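Local coordinates for protein CD1-2 antigen (Gallus gallus, PDB 3DBX) that probably presents lipid antigens at the cell surface, as other members of the MHC-class-I-like CD1 family do, holding acyl chains between two helices above a beta sheet, at residues F16-L21 with V98-T103; T47-I52 with G76-I81. All blocks are in the same frame, centred on the assembly; numbering follows the deposited sequence.

Contact 1 of 2, residues F16-L21 with V98-T103; sequences FYTLLL and VFQIHT
Phe16 and His102 run alongside each other on a non-hydrogen-bonded pair of antiparallel strands, and their rings are nearly parallel but displaced, so that only their margins face each other. The planes are 17° apart and the centroids 4.5 Å, with Phe16 CE1 standing over one face of the imidazole near its rim, 3.5 Å from His102 NE2. The first torsions explain the meeting: CG of His102 is anti to its own backbone N (chi1 -180°), whereas CG of Phe16 sits beside its N. His102 NE2 also hydrogen-bonds Gln14 OE1, which would limit the imidazole's rotation.

Farther along this face, Thr18 CG2 meets Val98 CG1 at 3.8 Å, and Leu20 CD1 reaches Val98 CG2. On the Leu19 and Ile101 face the contacts across the strands are apolar: Tyr17 CB lies 4.1 Å from Ile101 CB, while Leu21 CD2 comes obliquely to the Phe99 ring, 3.8 Å from Phe99 CE2. Ile101 there lies beside a bound palmitic acid, consistent with the floor of a CD1 groove. Between the faces, Tyr17 pairs with Ile101 and Leu19 with Phe99 through two backbone bonds each.

Gln100 spends its amide on the second protein chain, which packs under the Phe16, Thr18 and His102 face. Strands 27-35 and 113-121 continue the sheet to either side, and helix 77-89 covers Leu19, Leu21 and Phe99, the layering of an MHC-class-I-like platform.

Contact 2 of 2, residues T47-I52 with G76-I81; sequences TWNLNI and GIRNTI. With NAG (2-acetamido-2-deoxy-beta-D-glucopyranose), chain D; PLM (palmitic acid), chain F.
Ile81 places its CD1 methyl over one face of the Trp48 indole, a CH-pi contact in which the carbon stands 3.8 Å from the centroid of the six-membered ring and 22° off the ring normal. The two side chains reach for each other from helix and loop, and the methyl lies toward the outer rim of the indole, 3.6 Å from Trp48 CZ3. CG1 of Ile81 is anti to the carbonyl carbon (chi1 -71°), an orientation that carries its branch from the helix to the ring.

Arg78 approaches the same indole differently, with its CG at the edge, near the ring plane. Its chain then runs extended from CG to NE and brings the guanidinium edge-on to the Trp48 carbonyl, with NH1 3.7 Å from Trp48 O. No hydrogen bond crosses here, and Asn49 OD1 is likewise distant, 4.0 Å from Arg78 NH2, so any attraction is probably long-range and electrostatic.

Second-shell bonds surround both partners. Thr47 OG1 is hydrogen-bonded to Asp44 and takes a weak bond from Asn49 N, the i to i+2 pattern of an ST turn, across Trp48, whose phi is positive. On the helix side, Gly76 is the N-cap, and its carbonyl accepts from both Thr80 N and Thr80 OG1, the hydroxyl bond being 2.7 Å and coming from above the carbonyl plane. Asn79 CB lies 3.7 Å from PLM C3, on the palmitic acid side of the helix, whereas Asn51 ND2 carries an N-linked sugar.

Trp48 and Ile81 both pack on Leu29 of strand 27-35; Leu50 leans on helix 66-71, and Ile77 reaches down to strand 12-21, so the contact joins the loop before edge strand 50-52 to the first turns of helix 77-89.

From the N terminus the chain first lays down strand 12-21, then passes through strands 27-35 and 38-43 to the loop and edge strand of residues 47-52. Helix 66-71 follows, and contact 2 closes a small loop when the start of helix 77-89 returns to that edge. Strand 97-107 then comes back beside strand 12-21, and contact 1 closes the larger loop, within which contact 2 is nested. The two meet where the helix rests on the sheet: Leu19 CD1 packs on Ile77 CD1 at 3.8 Å, and Tyr17 also touches Ile77. Contact 1 joins two central strands, contact 2 joins the loop at one margin to the helix, and the same helix packs on contact 1.

Contact 1 of 2, residues F16-L21 with V98-T103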
ATOM      1  N   PHE A  16      -8.783  -2.455   5.897  1.00 33.35           N
ATOM      2  CA  PHE A  16      -8.352  -1.076   6.117  1.00 33.41           C
ATOM      3  C   PHE A  16      -9.572  -0.155   5.930  1.00 34.32           C
ATOM      4  O   PHE A  16     -10.130  -0.120   4.850  1.00 34.71           O
ATOM      5  CB  PHE A  16      -7.326  -0.714   5.023  1.00 32.63           C
ATOM      6  CG  PHE A  16      -6.064  -1.515   5.080  1.00 31.62           C
ATOM      7  CD1 PHE A  16      -4.963  -1.036   5.758  1.00 34.44           C
ATOM      8  CD2 PHE A  16      -5.979  -2.753   4.463  1.00 34.65           C
ATOM      9  CE1 PHE A  16      -3.777  -1.793   5.826  1.00 37.16           C
ATOM     10  CE2 PHE A  16      -4.809  -3.519   4.528  1.00 34.42           C
ATOM     11  CZ  PHE A  16      -3.717  -3.041   5.200  1.00 35.10           C
ATOM     12  N   TYR A  17      -9.958   0.609   6.940  1.00 34.75           N
ATOM     13  CA  TYR A  17     -11.129   1.492   6.840  1.00 36.32           C
ATOM     14  C   TYR A  17     -10.759   2.893   7.281  1.00 36.03           C
ATOM     15  O   TYR A  17     -10.083   3.038   8.281  1.00 34.89           O
ATOM     16  CB  TYR A  17     -12.262   1.005   7.743  1.00 38.91           C
ATOM     17  CG  TYR A  17     -13.098  -0.080   7.134  1.00 41.10           C
ATOM     18  CD1 TYR A  17     -14.309   0.206   6.528  1.00 42.11           C
ATOM     19  CD2 TYR A  17     -12.661  -1.397   7.128  1.00 44.21           C
ATOM     20  CE1 TYR A  17     -15.093  -0.810   5.940  1.00 44.90           C
ATOM     21  CE2 TYR A  17     -13.438  -2.424   6.535  1.00 43.21           C
ATOM     22  CZ  TYR A  17     -14.640  -2.113   5.945  1.00 44.05           C
ATOM     23  OH  TYR A  17     -15.410  -3.120   5.379  1.00 47.54           O
ATOM     24  N   THR A  18     -11.232   3.893   6.535  1.00 36.69           N
ATOM     25  CA  THR A  18     -11.042   5.327   6.840  1.00 38.60           C
ATOM     26  C   THR A  18     -12.420   5.991   6.897  1.00 40.80           C
ATOM     27  O   THR A  18     -13.240   5.881   5.959  1.00 41.80           O
ATOM     28  CB  THR A  18     -10.180   6.013   5.791  1.00 37.94           C
ATOM     29  OG1 THR A  18      -8.905   5.364   5.736  1.00 38.36           O
ATOM     30  CG2 THR A  18      -9.975   7.485   6.101  1.00 38.97           C
ATOM     31  N   LEU A  19     -12.685   6.609   8.036  1.00 41.34           N
ATOM     32  CA  LEU A  19     -13.931   7.293   8.288  1.00 43.35           C
ATOM     33  C   LEU A  19     -13.556   8.760   8.461  1.00 44.24           C
ATOM     34  O   LEU A  19     -12.978   9.120   9.468  1.00 44.47           O
ATOM     35  CB  LEU A  19     -14.582   6.745   9.567  1.00 45.38           C
ATOM     36  CG  LEU A  19     -15.333   5.411   9.476  1.00 44.51           C
ATOM     37  CD1 LEU A  19     -14.399   4.287   9.007  1.00 45.22           C
ATOM     38  CD2 LEU A  19     -15.979   5.029  10.768  1.00 45.16           C
ATOM     39  N   LEU A  20     -13.813   9.561   7.432  1.00 45.23           N
ATOM     40  CA  LEU A  20     -13.558  10.995   7.451  1.00 47.69           C
ATOM     41  C   LEU A  20     -14.848  11.699   7.792  1.00 51.00           C
ATOM     42  O   LEU A  20     -15.797  11.771   6.988  1.00 52.92           O
ATOM     43  CB  LEU A  20     -12.994  11.504   6.121  1.00 47.38           C
ATOM     44  CG  LEU A  20     -12.934  13.032   5.898  1.00 51.84           C
ATOM     45  CD1 LEU A  20     -12.356  13.858   7.091  1.00 50.33           C
ATOM     46  CD2 LEU A  20     -12.162  13.326   4.609  1.00 52.00           C
ATOM     47  N   LEU A  21     -14.870  12.216   9.011  1.00 51.88           N
ATOM     48  CA  LEU A  21     -16.033  12.830   9.571  1.00 55.15           C
ATOM     49  C   LEU A  21     -15.921  14.347   9.353  1.00 57.45           C
ATOM     50  O   LEU A  21     -15.403  15.073  10.196  1.00 57.21           O
ATOM     51  CB  LEU A  21     -16.122  12.449  11.054  1.00 55.73           C
ATOM     52  CG  LEU A  21     -16.792  11.134  11.486  1.00 56.40           C
ATOM     53  CD1 LEU A  21     -16.465   9.948  10.612  1.00 53.50           C
ATOM     54  CD2 LEU A  21     -16.538  10.832  12.972  1.00 56.42           C
ATOM     55  N   VAL A  98     -10.586  12.449  11.385  1.00 47.37           N
ATOM     56  CA  VAL A  98     -10.365  11.258  10.571  1.00 44.66           C
ATOM     57  C   VAL A  98     -10.058  10.062  11.465  1.00 43.00           C
ATOM     58  O   VAL A  98      -9.056  10.055  12.198  1.00 41.84           O
ATOM     59  CB  VAL A  98      -9.201  11.403   9.554  1.00 43.78           C
ATOM     60  CG1 VAL A  98      -9.202  10.223   8.572  1.00 42.12           C
ATOM     61  CG2 VAL A  98      -9.280  12.699   8.796  1.00 47.91           C
ATOM     62  N   PHE A  99     -10.894   9.029  11.368  1.00 41.81           N
ATOM     63  CA  PHE A  99     -10.643   7.774  12.084  1.00 40.98           C
ATOM     64  C   PHE A  99     -10.213   6.699  11.108  1.00 38.66           C
ATOM     65  O   PHE A  99     -10.651   6.708   9.968  1.00 39.00           O
ATOM     66  CB  PHE A  99     -11.884   7.315  12.866  1.00 41.96           C
ATOM     67  CG  PHE A  99     -12.225   8.202  14.054  1.00 44.59           C
ATOM     68  CD1 PHE A  99     -11.769   7.880  15.330  1.00 43.68           C
ATOM     69  CD2 PHE A  99     -13.003   9.341  13.887  1.00 44.72           C
ATOM     70  CE1 PHE A  99     -12.067   8.692  16.423  1.00 49.92           C
ATOM     71  CE2 PHE A  99     -13.323  10.145  14.967  1.00 50.25           C
ATOM     72  CZ  PHE A  99     -12.856   9.819  16.244  1.00 51.12           C
ATOM     73  N   GLN A 100      -9.374   5.766  11.561  1.00 37.90           N
ATOM     74  CA  GLN A 100      -8.887   4.656  10.718  1.00 35.09           C
ATOM     75  C   GLN A 100      -8.896   3.342  11.499  1.00 35.77           C
ATOM     76  O   GLN A 100      -8.669   3.331  12.719  1.00 36.28           O
ATOM     77  CB  GLN A 100      -7.490   4.956  10.175  1.00 35.19           C
ATOM     78  CG  GLN A 100      -7.437   6.096   9.133  1.00 35.59           C
ATOM     79  CD  GLN A 100      -6.072   6.693   8.953  1.00 36.55           C
ATOM     80  OE1 GLN A 100      -5.714   7.601   9.664  1.00 37.97           O
ATOM     81  NE2 GLN A 100      -5.314   6.203   7.980  1.00 35.26           N
ATOM     82  N   ILE A 101      -9.181   2.239  10.800  0.50 34.28           N
ATOM     83  CA  ILE A 101      -9.295   0.915  11.427  0.50 35.64           C
ATOM     84  C   ILE A 101      -8.517  -0.111  10.616  0.50 34.42           C
ATOM     85  O   ILE A 101      -8.791  -0.308   9.435  0.50 33.20           O
ATOM     86  CB  ILE A 101     -10.787   0.435  11.556  0.50 36.61           C
ATOM     87  CG1 ILE A 101     -11.618   1.393  12.415  0.50 39.51           C
ATOM     88  CG2 ILE A 101     -10.866  -0.972  12.172  0.50 37.58           C
ATOM     89  CD1 ILE A 101     -12.418   2.412  11.622  0.50 40.36           C
ATOM     90  N   HIS A 102      -7.542  -0.757  11.247  1.00 35.56           N
ATOM     91  CA  HIS A 102      -6.740  -1.767  10.575  1.00 34.66           C
ATOM     92  C   HIS A 102      -6.913  -3.069  11.332  1.00 37.11           C
ATOM     93  O   HIS A 102      -6.608  -3.148  12.509  1.00 38.31           O
ATOM     94  CB  HIS A 102      -5.272  -1.334  10.515  1.00 35.56           C
ATOM     95  CG  HIS A 102      -4.379  -2.320   9.827  1.00 34.57           C
ATOM     96  ND1 HIS A 102      -3.022  -2.365  10.049  1.00 33.83           N
ATOM     97  CD2 HIS A 102      -4.647  -3.291   8.913  1.00 36.72           C
ATOM     98  CE1 HIS A 102      -2.487  -3.323   9.306  1.00 38.22           C
ATOM     99  NE2 HIS A 102      -3.453  -3.912   8.618  1.00 35.12           N
ATOM    100  N   THR A 103      -7.430  -4.074  10.625  1.00 37.18           N
ATOM    101  CA  THR A 103      -7.668  -5.395  11.156  1.00 40.21           C
ATOM    102  C   THR A 103      -6.896  -6.429  10.317  1.00 39.74           C
ATOM    103  O   THR A 103      -6.703  -6.236   9.111  1.00 37.86           O
ATOM    104  CB  THR A 103      -9.182  -5.710  11.076  1.00 41.25           C
ATOM    105  OG1 THR A 103      -9.921  -4.700  11.778  1.00 43.99           O
ATOM    106  CG2 THR A 103      -9.494  -7.046  11.677  1.00 45.38           C
TER

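Contact 2 of 2, residues T47-I52 with G76-I81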
ATOM      1  N   THR A  47     -22.203   4.498  -2.011  1.00 69.52           N
ATOM      2  CA  THR A  47     -23.312   3.602  -1.670  1.00 70.89           C
ATOM      3  C   THR A  47     -23.108   2.834  -0.360  1.00 67.75           C
ATOM      4  O   THR A  47     -24.066   2.318   0.214  1.00 69.42           O
ATOM      5  CB  THR A  47     -23.519   2.550  -2.780  1.00 72.44           C
ATOM      6  OG1 THR A  47     -22.350   1.726  -2.891  1.00 67.90           O
ATOM      7  CG2 THR A  47     -23.811   3.212  -4.133  1.00 76.49           C
ATOM      8  N   TRP A  48     -21.851   2.758   0.082  1.00 63.01           N
ATOM      9  CA  TRP A  48     -21.386   1.965   1.246  1.00 60.26           C
ATOM     10  C   TRP A  48     -21.598   0.461   1.133  1.00 60.03           C
ATOM     11  O   TRP A  48     -21.562  -0.263   2.139  1.00 58.99           O
ATOM     12  CB  TRP A  48     -21.956   2.446   2.580  1.00 61.57           C
ATOM     13  CG  TRP A  48     -21.656   3.861   2.961  1.00 61.43           C
ATOM     14  CD1 TRP A  48     -20.824   4.742   2.328  1.00 59.83           C
ATOM     15  CD2 TRP A  48     -22.177   4.543   4.098  1.00 62.57           C
ATOM     16  NE1 TRP A  48     -20.816   5.943   2.997  1.00 61.20           N
ATOM     17  CE2 TRP A  48     -21.639   5.846   4.088  1.00 62.95           C
ATOM     18  CE3 TRP A  48     -23.056   4.179   5.127  1.00 64.64           C
ATOM     19  CZ2 TRP A  48     -21.951   6.789   5.067  1.00 64.63           C
ATOM     20  CZ3 TRP A  48     -23.372   5.117   6.097  1.00 67.02           C
ATOM     21  CH2 TRP A  48     -22.820   6.406   6.060  1.00 66.74           C
ATOM     22  N   ASN A  49     -21.823  -0.013  -0.083  1.00 61.76           N
ATOM     23  CA  ASN A  49     -21.865  -1.443  -0.306  1.00 61.99           C
ATOM     24  C   ASN A  49     -20.440  -1.946  -0.601  1.00 57.83           C
ATOM     25  O   ASN A  49     -19.572  -1.165  -1.016  1.00 55.91           O
ATOM     26  CB  ASN A  49     -22.891  -1.804  -1.394  1.00 66.31           C
ATOM     27  CG  ASN A  49     -24.344  -1.404  -1.004  1.00 72.49           C
ATOM     28  OD1 ASN A  49     -24.856  -1.786   0.061  1.00 73.41           O
ATOM     29  ND2 ASN A  49     -25.005  -0.638  -1.883  1.00 76.92           N
ATOM     30  N   LEU A  50     -20.201  -3.229  -0.343  1.00 56.59           N
ATOM     31  CA  LEU A  50     -18.910  -3.846  -0.619  1.00 53.68           C
ATOM     32  C   LEU A  50     -18.863  -4.343  -2.056  1.00 54.23           C
ATOM     33  O   LEU A  50     -19.543  -5.307  -2.401  1.00 56.55           O
ATOM     34  CB  LEU A  50     -18.633  -4.982   0.376  1.00 52.73           C
ATOM     35  CG  LEU A  50     -18.066  -4.422   1.684  1.00 51.86           C
ATOM     36  CD1 LEU A  50     -18.422  -5.270   2.881  1.00 54.92           C
ATOM     37  CD2 LEU A  50     -16.564  -4.225   1.602  1.00 47.56           C
ATOM     38  N   ASN A  51     -18.105  -3.640  -2.898  1.00 52.22           N
ATOM     39  CA  ASN A  51     -17.814  -4.101  -4.254  1.00 52.87           C
ATOM     40  C   ASN A  51     -16.874  -5.303  -4.162  1.00 50.35           C
ATOM     41  O   ASN A  51     -15.919  -5.280  -3.399  1.00 46.57           O
ATOM     42  CB  ASN A  51     -17.150  -2.995  -5.095  1.00 52.30           C
ATOM     43  CG  ASN A  51     -18.149  -2.034  -5.726  1.00 57.87           C
ATOM     44  OD1 ASN A  51     -19.256  -1.836  -5.205  1.00 58.08           O
ATOM     45  ND2 ASN A  51     -17.733  -1.414  -6.872  1.00 61.44           N
ATOM     46  N   ILE A  52     -17.173  -6.355  -4.915  1.00 52.11           N
ATOM     47  CA  ILE A  52     -16.266  -7.492  -5.083  1.00 51.26           C
ATOM     48  C   ILE A  52     -15.359  -7.310  -6.321  1.00 51.11           C
ATOM     49  O   ILE A  52     -15.858  -7.072  -7.430  1.00 53.98           O
ATOM     50  CB  ILE A  52     -17.054  -8.795  -5.145  1.00 54.14           C
ATOM     51  CG1 ILE A  52     -17.389  -9.237  -3.725  1.00 54.05           C
ATOM     52  CG2 ILE A  52     -16.242  -9.872  -5.811  1.00 53.35           C
ATOM     53  CD1 ILE A  52     -18.845  -9.502  -3.521  1.00 58.42           C
ATOM     54  N   GLY A  76     -20.103  -3.631  12.450  1.00 63.86           N
ATOM     55  CA  GLY A  76     -20.192  -3.262  11.043  1.00 61.08           C
ATOM     56  C   GLY A  76     -20.046  -1.767  10.848  1.00 59.70           C
ATOM     57  O   GLY A  76     -20.045  -1.011  11.818  1.00 60.70           O
ATOM     58  N   ILE A  77     -19.922  -1.346   9.590  1.00 57.64           N
ATOM     59  CA  ILE A  77     -19.579   0.046   9.264  1.00 56.20           C
ATOM     60  C   ILE A  77     -20.663   1.023   9.720  1.00 59.82           C
ATOM     61  O   ILE A  77     -20.369   2.061  10.316  1.00 60.05           O
ATOM     62  CB  ILE A  77     -19.161   0.196   7.753  1.00 54.29           C
ATOM     63  CG1 ILE A  77     -18.392   1.504   7.501  1.00 51.65           C
ATOM     64  CG2 ILE A  77     -20.360  -0.022   6.795  1.00 56.16           C
ATOM     65  CD1 ILE A  77     -17.290   1.802   8.509  1.00 48.72           C
ATOM     66  N   ARG A  78     -21.919   0.645   9.517  1.00 63.10           N
ATOM     67  CA  ARG A  78     -23.050   1.464   9.927  1.00 67.45           C
ATOM     68  C   ARG A  78     -23.062   1.786  11.438  1.00 69.13           C
ATOM     69  O   ARG A  78     -23.333   2.930  11.833  1.00 71.30           O
ATOM     70  CB  ARG A  78     -24.366   0.819   9.443  1.00 71.46           C
ATOM     71  CG  ARG A  78     -24.594   1.062   7.947  1.00 73.34           C
ATOM     72  CD  ARG A  78     -25.405  -0.033   7.272  1.00 81.64           C
ATOM     73  NE  ARG A  78     -25.557   0.217   5.833  1.00 85.33           N
ATOM     74  CZ  ARG A  78     -24.685  -0.152   4.889  1.00 83.63           C
ATOM     75  NH1 ARG A  78     -23.569  -0.815   5.195  1.00 79.81           N
ATOM     76  NH2 ARG A  78     -24.937   0.135   3.616  1.00 85.94           N
ATOM     77  N   ASN A  79     -22.756   0.795  12.278  1.00 68.73           N
ATOM     78  CA  ASN A  79     -22.585   1.042  13.715  1.00 69.83           C
ATOM     79  C   ASN A  79     -21.290   1.771  14.027  1.00 66.48           C
ATOM     80  O   ASN A  79     -21.284   2.697  14.835  1.00 67.93           O
ATOM     81  CB  ASN A  79     -22.669  -0.250  14.527  1.00 71.71           C
ATOM     82  CG  ASN A  79     -24.106  -0.622  14.914  1.00 76.84           C
ATOM     83  OD1 ASN A  79     -24.915   0.230  15.292  1.00 79.33           O
ATOM     84  ND2 ASN A  79     -24.413  -1.908  14.837  1.00 77.96           N
ATOM     85  N   THR A  80     -20.196   1.355  13.386  1.00 62.41           N
ATOM     86  CA  THR A  80     -18.883   2.019  13.559  1.00 59.68           C
ATOM     87  C   THR A  80     -18.897   3.536  13.272  1.00 59.32           C
ATOM     88  O   THR A  80     -18.348   4.313  14.044  1.00 59.10           O
ATOM     89  CB  THR A  80     -17.769   1.346  12.712  1.00 55.90           C
ATOM     90  OG1 THR A  80     -17.784  -0.064  12.942  1.00 56.98           O
ATOM     91  CG2 THR A  80     -16.406   1.895  13.095  1.00 54.56           C
ATOM     92  N   ILE A  81     -19.504   3.937  12.156  1.00 59.59           N
ATOM     93  CA  ILE A  81     -19.674   5.349  11.824  1.00 60.92           C
ATOM     94  C   ILE A  81     -20.366   6.089  12.966  1.00 64.80           C
ATOM     95  O   ILE A  81     -19.878   7.116  13.416  1.00 65.47           O
ATOM     96  CB  ILE A  81     -20.484   5.533  10.527  1.00 61.86           C
ATOM     97  CG1 ILE A  81     -19.665   5.102   9.325  1.00 58.07           C
ATOM     98  CG2 ILE A  81     -20.975   6.996  10.369  1.00 64.95           C
ATOM     99  CD1 ILE A  81     -20.519   4.566   8.232  1.00 60.61           C
TER
HETATM  100  C1  NAG D 511     -18.461  -0.273  -7.433  1.00 67.19           C
HETATM  101  C2  NAG D 511     -17.471   0.798  -7.959  1.00 66.90           C
HETATM  102  C3  NAG D 511     -18.183   1.904  -8.753  1.00 72.69           C
HETATM  103  C4  NAG D 511     -19.044   1.315  -9.877  1.00 76.27           C
HETATM  104  C5  NAG D 511     -19.972   0.222  -9.318  1.00 76.88           C
HETATM  105  C6  NAG D 511     -20.613  -0.564 -10.460  1.00 81.67           C
HETATM  106  C7  NAG D 511     -15.613   0.924  -6.297  1.00 61.49           C
HETATM  107  C8  NAG D 511     -14.714   1.911  -5.604  1.00 58.73           C
HETATM  108  N2  NAG D 511     -16.694   1.442  -6.909  1.00 65.25           N
HETATM  109  O3  NAG D 511     -17.231   2.824  -9.261  1.00 71.74           O
HETATM  110  O4  NAG D 511     -19.772   2.330 -10.557  1.00 81.50           O
HETATM  111  O5  NAG D 511     -19.294  -0.727  -8.498  1.00 70.85           O
HETATM  112  O6  NAG D 511     -21.831  -1.152 -10.051  1.00 85.28           O
HETATM  113  O7  NAG D 511     -15.339  -0.276  -6.275  1.00 58.72           O
HETATM  114  C1  PLM F 522     -23.156   2.894  19.169  1.00 68.45           C
HETATM  115  O1  PLM F 522     -23.490   3.366  18.052  1.00 69.12           O
HETATM  116  O2  PLM F 522     -23.109   3.670  20.151  1.00 68.55           O
HETATM  117  C2  PLM F 522     -22.813   1.425  19.344  1.00 68.29           C
HETATM  118  C3  PLM F 522     -22.376   0.795  18.019  1.00 68.56           C
HETATM  119  C4  PLM F 522     -21.846  -0.626  18.200  1.00 68.16           C
HETATM  120  C5  PLM F 522     -20.332  -0.658  18.419  1.00 68.15           C
HETATM  121  C6  PLM F 522     -19.522  -0.643  17.120  1.00 67.41           C
HETATM  122  C7  PLM F 522     -18.207   0.119  17.274  1.00 66.76           C
HETATM  123  C8  PLM F 522     -17.016  -0.820  17.352  1.00 65.86           C
HETATM  124  C9  PLM F 522     -15.805  -0.231  16.633  1.00 65.75           C
HETATM  125  CA  PLM F 522     -14.666  -1.246  16.663  1.00 65.12           C
HETATM  126  CB  PLM F 522     -13.863  -1.264  15.369  1.00 64.64           C
HETATM  127  CC  PLM F 522     -14.337  -2.340  14.400  1.00 63.52           C
HETATM  128  CD  PLM F 522     -13.514  -3.617  14.511  1.00 63.09           C
HETATM  129  CE  PLM F 522     -14.296  -4.759  13.897  1.00 63.06           C
HETATM  130  CF  PLM F 522     -13.444  -5.564  12.924  1.00 63.32           C
HETATM  131  CG  PLM F 522     -14.299  -6.102  11.782  1.00 62.30           C